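PDB 5EHK: lantibiotic dehydratase from Microbispora corallina, which probably dehydrates serine and threonine residues of the precursor peptide in a tRNA-dependent manner during biosynthesis of the lantibiotic NAI-107. Local coordinates for residues E380-E385 with D513-G518; A463-K468 with I477-E482. One frame throughout, in Å; residues are numbered along the deposited sequence.

Contact 2 is nested within the loop that contact 1 closes: the chain passes through 380-385, then 463-468 and 477-482, and returns at 513-518. The two centres lie 25 Å apart, and the nearest atoms, about 9 Å apart, do not touch. A common neighbour is the antiparallel pair of strands 676-682 and 685-693. Strand 476-479 of contact 2 runs parallel to 676-682, while Glu385 of contact 1 bonds to Arg684 and Thr685, where the turn leads into strand 685-693. All four segments belong to the N-terminal part of the lantibiotic dehydratase. Contact 2 also borders the second subunit, whereas no other subunit touches the segments of contact 1.

Contact 1 (E380-E385 with D513-G518); sequences EVVRTE and DELSAG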
loop_
_atom_site.group_PDB
_atom_site.type_symbol
_atom_site.label_atom_id
_atom_site.label_comp_id
_atom_site.label_asym_id
_atom_site.label_seq_id
_atom_site.Cartn_x
_atom_site.Cartn_y
_atom_site.Cartn_z
ATOM N N GLU A 380 -32.071 27.095 -26.050
ATOM C CA GLU A 380 -30.716 26.721 -26.391
ATOM C C GLU A 380 -29.638 27.298 -25.464
ATOM O O GLU A 380 -28.543 26.753 -25.376
ATOM C CB GLU A 380 -30.433 27.129 -27.842
ATOM C CG GLU A 380 -31.253 26.382 -28.861
ATOM C CD GLU A 380 -30.915 24.900 -28.895
ATOM O OE1 GLU A 380 -29.724 24.566 -28.643
ATOM O OE2 GLU A 380 -31.838 24.084 -29.165
ATOM N N VAL A 381 -29.927 28.378 -24.758
ATOM C CA VAL A 381 -28.883 28.988 -23.938
ATOM C C VAL A 381 -28.517 28.033 -22.803
ATOM O O VAL A 381 -27.364 27.964 -22.389
ATOM C CB VAL A 381 -29.292 30.400 -23.391
ATOM C CG1 VAL A 381 -30.477 30.301 -22.425
ATOM C CG2 VAL A 381 -28.105 31.120 -22.750
ATOM N N VAL A 382 -29.502 27.270 -22.339
ATOM C CA VAL A 382 -29.281 26.295 -21.283
ATOM C C VAL A 382 -28.482 25.095 -21.792
ATOM O O VAL A 382 -27.504 24.695 -21.163
ATOM C CB VAL A 382 -30.596 25.829 -20.661
ATOM C CG1 VAL A 382 -30.356 24.608 -19.762
ATOM C CG2 VAL A 382 -31.225 26.974 -19.881
ATOM N N ARG A 383 -28.886 24.538 -22.930
ATOM C CA ARG A 383 -28.123 23.467 -23.571
ATOM C C ARG A 383 -26.637 23.819 -23.702
ATOM O O ARG A 383 -25.771 22.971 -23.541
ATOM C CB ARG A 383 -28.687 23.172 -24.956
ATOM C CG ARG A 383 -28.023 22.005 -25.675
ATOM C CD ARG A 383 -28.126 22.184 -27.176
ATOM N NE ARG A 383 -28.446 20.947 -27.880
ATOM C CZ ARG A 383 -29.527 20.764 -28.634
ATOM N NH1 ARG A 383 -30.422 21.734 -28.787
ATOM N NH2 ARG A 383 -29.717 19.602 -29.242
ATOM N N THR A 384 -26.338 25.080 -23.962
ATOM C CA THR A 384 -24.954 25.519 -24.075
ATOM C C THR A 384 -24.247 25.607 -22.721
ATOM O O THR A 384 -23.034 25.402 -22.633
ATOM C CB THR A 384 -24.872 26.839 -24.868
ATOM O OG1 THR A 384 -25.112 26.527 -26.242
ATOM C CG2 THR A 384 -23.490 27.511 -24.741
ATOM N N GLU A 385 -25.006 25.925 -21.673
ATOM C CA GLU A 385 -24.436 26.016 -20.328
ATOM C C GLU A 385 -23.976 24.623 -19.939
ATOM O O GLU A 385 -22.805 24.404 -19.629
ATOM C CB GLU A 385 -25.461 26.560 -19.323
ATOM C CG GLU A 385 -24.907 26.917 -17.928
ATOM C CD GLU A 385 -23.751 27.942 -17.925
ATOM O OE1 GLU A 385 -23.910 29.074 -18.435
ATOM O OE2 GLU A 385 -22.675 27.617 -17.374
ATOM N N ASP A 513 -39.603 33.122 -18.142
ATOM C CA ASP A 513 -39.219 34.159 -19.090
ATOM C C ASP A 513 -37.844 34.734 -18.761
ATOM O O ASP A 513 -37.024 34.952 -19.667
ATOM C CB ASP A 513 -40.299 35.249 -19.159
ATOM C CG ASP A 513 -41.688 34.678 -19.441
ATOM O OD1 ASP A 513 -42.063 33.660 -18.798
ATOM O OD2 ASP A 513 -42.403 35.242 -20.300
ATOM N N GLU A 514 -37.560 34.944 -17.480
ATOM C CA GLU A 514 -36.224 35.405 -17.130
ATOM C C GLU A 514 -35.183 34.315 -17.472
ATOM O O GLU A 514 -34.011 34.614 -17.768
ATOM C CB GLU A 514 -36.144 35.807 -15.660
ATOM C CG GLU A 514 -36.961 37.042 -15.317
ATOM C CD GLU A 514 -36.654 37.607 -13.931
ATOM O OE1 GLU A 514 -37.548 37.527 -13.060
ATOM O OE2 GLU A 514 -35.526 38.127 -13.715
ATOM N N LEU A 515 -35.638 33.060 -17.462
ATOM C CA LEU A 515 -34.824 31.929 -17.873
ATOM C C LEU A 515 -34.444 32.120 -19.318
ATOM O O LEU A 515 -33.263 32.048 -19.679
ATOM C CB LEU A 515 -35.591 30.609 -17.715
ATOM C CG LEU A 515 -34.829 29.269 -17.765
ATOM C CD1 LEU A 515 -35.758 28.146 -17.379
ATOM C CD2 LEU A 515 -34.221 28.970 -19.118
ATOM N N SER A 516 -35.466 32.334 -20.144
ATOM C CA SER A 516 -35.303 32.461 -21.587
ATOM C C SER A 516 -34.244 33.507 -21.878
ATOM O O SER A 516 -33.503 33.396 -22.855
ATOM C CB SER A 516 -36.622 32.898 -22.209
ATOM O OG SER A 516 -37.641 31.955 -21.945
ATOM N N ALA A 517 -34.179 34.508 -20.996
ATOM C CA ALA A 517 -33.262 35.637 -21.123
ATOM C C ALA A 517 -31.884 35.405 -20.493
ATOM O O ALA A 517 -30.971 36.224 -20.656
ATOM C CB ALA A 517 -33.913 36.884 -20.547
ATOM N N GLY A 518 -31.725 34.284 -19.793
ATOM C CA GLY A 518 -30.414 33.898 -19.303
ATOM C C GLY A 518 -30.182 34.098 -17.822
ATOM O O GLY A 518 -29.066 33.915 -17.317
#
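The first turn of helix 380-395, bearing Val381 and Val382, meets the C-terminal end of helix 512-516, with the backbones nearest at Val381 CA and Gly518 CA, 6.9 Å apart. That end is closed by a Schellman motif: Gly518 takes a positive phi of 105° and turns back into the last turn, where its N donates to Leu515 O at 2.7 Å. Glycine suits these backbone angles, since a CB would press on the carbonyl oxygen of Ala517. The contact is small, 125 Å² counted over both sides, and rests on one methyl-methyl contact and on a valine branch lying near two carbonyl oxygens. Val382 and Leu515 are its buried pair, and their side chains cross at about a right angle. Leu515 has CG anti to its own backbone N (chi1 -165°), which carries CG toward helix 380-395, and CD2 is the methyl that touches. Beside them Val381 faces the capped end, its CG1 lying 4.3 Å from both Leu515 O and Ser516 O, a loose van der Waals approach. Phe520 and Ala509, from loops next to helix 512-516, also touch Val382 and Leu515 respectively. On helix 380-395, Arg383 has two acidic partners: its NH1 stands 2.8 Å from Glu380 OE2, which lies in the guanidinium plane at its edge, and its NH2 forms a second salt bridge with Asp10. Ser516 takes little part, as its CB points away from the valines and its OG bonds to Leu512 O one turn back. The contact thus joins the helix that follows strand 366-379 to a short capped helix between strands 500-508 and 521-524, and its closest side-chain approach is 3.7 Å, between the methyls Val382 CG2 and Leu515 CD2.

Contact 2 (A463-K468 with I477-E482); sequences ARLVAK and IVIDEE
Followed from Ala463 onward, the helical segment first touches 477-482 at Leu465, whose CB points toward the strand. The arrangement is a helix packed on the strand that follows it, helix 460-471 leading into 476-479 through a short connection; the backbones are nearest at Leu465 CA and Ile477 CA, 7.0 Å apart. Leu465 is met in two places. Its carbonyl oxygen O lies 3.7 Å from Ile477 CD1, a van der Waals contact; with Ile477 CG1 anti to its backbone N (chi1 -165°), the branch ending in CD1 is held near Leu465 O. Leu465 CD1, extended from CA by a chi2 of 180°, comes to 4.3 Å from Ile479 CG2. Next, Val466 turns its CB away and packs on Leu677. Lys468 again has its CB directed toward the strand but makes no close contact with 477-482. After Ile479, Asp480 takes the N-cap position of helix 481-487, its OD1 accepting a weak bond from Glu482 N at 3.0 Å. Ile477 and Ile479 are hydrogen-bonded to strand 676-682, and helix 460-471 packs through Ala463 and Ala467 against Met674 and Pro675 of the second subunit.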
loop_
_atom_site.group_PDB
_atom_site.type_symbol
_atom_site.label_atom_id
_atom_site.label_comp_id
_atom_site.label_asym_id
_atom_site.label_seq_id
_atom_site.Cartn_x
_atom_site.Cartn_y
_atom_site.Cartn_z
ATOM N N ALA A 463 -7.692 24.910 -1.339
ATOM C CA ALA A 463 -7.753 25.422 0.029
ATOM C C ALA A 463 -7.953 26.941 0.064
ATOM O O ALA A 463 -8.736 27.438 0.874
ATOM C CB ALA A 463 -6.525 24.995 0.841
ATOM N N ARG A 464 -7.243 27.668 -0.799
ATOM C CA ARG A 464 -7.409 29.116 -0.896
ATOM C C ARG A 464 -8.855 29.510 -1.185
ATOM O O ARG A 464 -9.398 30.456 -0.590
ATOM C CB ARG A 464 -6.518 29.694 -1.983
ATOM C CG ARG A 464 -5.109 29.965 -1.553
ATOM C CD ARG A 464 -4.442 30.850 -2.583
ATOM N NE ARG A 464 -4.501 30.214 -3.893
ATOM C CZ ARG A 464 -3.607 29.332 -4.335
ATOM N NH1 ARG A 464 -2.557 29.011 -3.584
ATOM N NH2 ARG A 464 -3.752 28.788 -5.540
ATOM N N LEU A 465 -9.471 28.777 -2.105
ATOM C CA LEU A 465 -10.820 29.094 -2.517
ATOM C C LEU A 465 -11.709 29.050 -1.300
ATOM O O LEU A 465 -12.568 29.912 -1.117
ATOM C CB LEU A 465 -11.323 28.101 -3.569
ATOM C CG LEU A 465 -10.641 28.039 -4.946
ATOM C CD1 LEU A 465 -11.326 26.971 -5.798
ATOM C CD2 LEU A 465 -10.602 29.396 -5.674
ATOM N N VAL A 466 -11.477 28.056 -0.455
ATOM C CA VAL A 466 -12.292 27.862 0.737
ATOM C C VAL A 466 -12.012 28.931 1.788
ATOM O O VAL A 466 -12.946 29.477 2.398
ATOM C CB VAL A 466 -12.116 26.435 1.325
ATOM C CG1 VAL A 466 -12.854 26.274 2.655
ATOM C CG2 VAL A 466 -12.573 25.396 0.321
ATOM N N ALA A 467 -10.733 29.254 1.955
ATOM C CA ALA A 467 -10.303 30.202 2.978
ATOM C C ALA A 467 -10.873 31.591 2.713
ATOM O O ALA A 467 -11.467 32.195 3.605
ATOM C CB ALA A 467 -8.775 30.257 3.064
ATOM N N LYS A 468 -10.640 32.106 1.507
ATOM C CA LYS A 468 -11.237 33.364 1.074
ATOM C C LYS A 468 -12.762 33.395 1.266
ATOM O O LYS A 468 -13.295 34.295 1.931
ATOM C CB LYS A 468 -10.889 33.637 -0.389
ATOM C CG LYS A 468 -9.451 34.062 -0.598
ATOM C CD LYS A 468 -9.172 34.309 -2.080
ATOM C CE LYS A 468 -9.270 33.006 -2.901
ATOM N NZ LYS A 468 -9.052 33.192 -4.373
ATOM N N ILE A 477 -18.381 30.304 -4.232
ATOM C CA ILE A 477 -17.175 30.908 -4.742
ATOM C C ILE A 477 -17.298 30.766 -6.254
ATOM O O ILE A 477 -17.979 29.854 -6.718
ATOM C CB ILE A 477 -15.905 30.214 -4.140
ATOM C CG1 ILE A 477 -14.647 31.051 -4.375
ATOM C CG2 ILE A 477 -15.696 28.793 -4.685
ATOM C CD1 ILE A 477 -14.409 32.157 -3.339
ATOM N N VAL A 478 -16.719 31.689 -7.022
ATOM C CA VAL A 478 -16.883 31.673 -8.475
ATOM C C VAL A 478 -15.566 31.407 -9.174
ATOM O O VAL A 478 -14.598 32.129 -8.968
ATOM C CB VAL A 478 -17.441 33.008 -9.013
ATOM C CG1 VAL A 478 -17.372 33.038 -10.552
ATOM C CG2 VAL A 478 -18.873 33.243 -8.516
ATOM N N ILE A 479 -15.532 30.381 -10.015
ATOM C CA ILE A 479 -14.303 30.007 -10.705
ATOM C C ILE A 479 -14.374 30.351 -12.182
ATOM O O ILE A 479 -15.422 30.248 -12.824
ATOM C CB ILE A 479 -13.963 28.502 -10.502
ATOM C CG1 ILE A 479 -14.988 27.597 -11.191
ATOM C CG2 ILE A 479 -13.905 28.165 -9.018
ATOM C CD1 ILE A 479 -14.652 26.103 -11.119
ATOM N N ASP A 480 -13.246 30.788 -12.708
ATOM C CA ASP A 480 -13.131 31.106 -14.117
ATOM C C ASP A 480 -11.968 30.325 -14.717
ATOM O O ASP A 480 -11.364 29.494 -14.044
ATOM C CB ASP A 480 -12.929 32.613 -14.273
ATOM C CG ASP A 480 -11.786 33.141 -13.423
ATOM O OD1 ASP A 480 -10.722 32.482 -13.357
ATOM O OD2 ASP A 480 -11.981 34.181 -12.757
ATOM N N GLU A 481 -11.641 30.615 -15.968
ATOM C CA GLU A 481 -10.580 29.908 -16.665
ATOM C C GLU A 481 -9.235 29.889 -15.916
ATOM O O GLU A 481 -8.492 28.913 -16.013
ATOM C CB GLU A 481 -10.405 30.483 -18.066
ATOM C CG GLU A 481 -9.249 29.872 -18.843
ATOM C CD GLU A 481 -9.485 28.414 -19.241
ATOM O OE1 GLU A 481 -10.657 27.946 -19.253
ATOM O OE2 GLU A 481 -8.477 27.738 -19.551
ATOM N N GLU A 482 -8.936 30.942 -15.153
ATOM C CA GLU A 482 -7.690 30.982 -14.378
ATOM C C GLU A 482 -7.748 30.006 -13.211
ATOM O O GLU A 482 -6.725 29.470 -12.782
ATOM C CB GLU A 482 -7.361 32.393 -13.858
ATOM C CG GLU A 482 -6.737 33.363 -14.884
ATOM C CD GLU A 482 -7.726 33.961 -15.909
ATOM O OE1 GLU A 482 -8.932 33.600 -15.918
ATOM O OE2 GLU A 482 -7.282 34.814 -16.713
#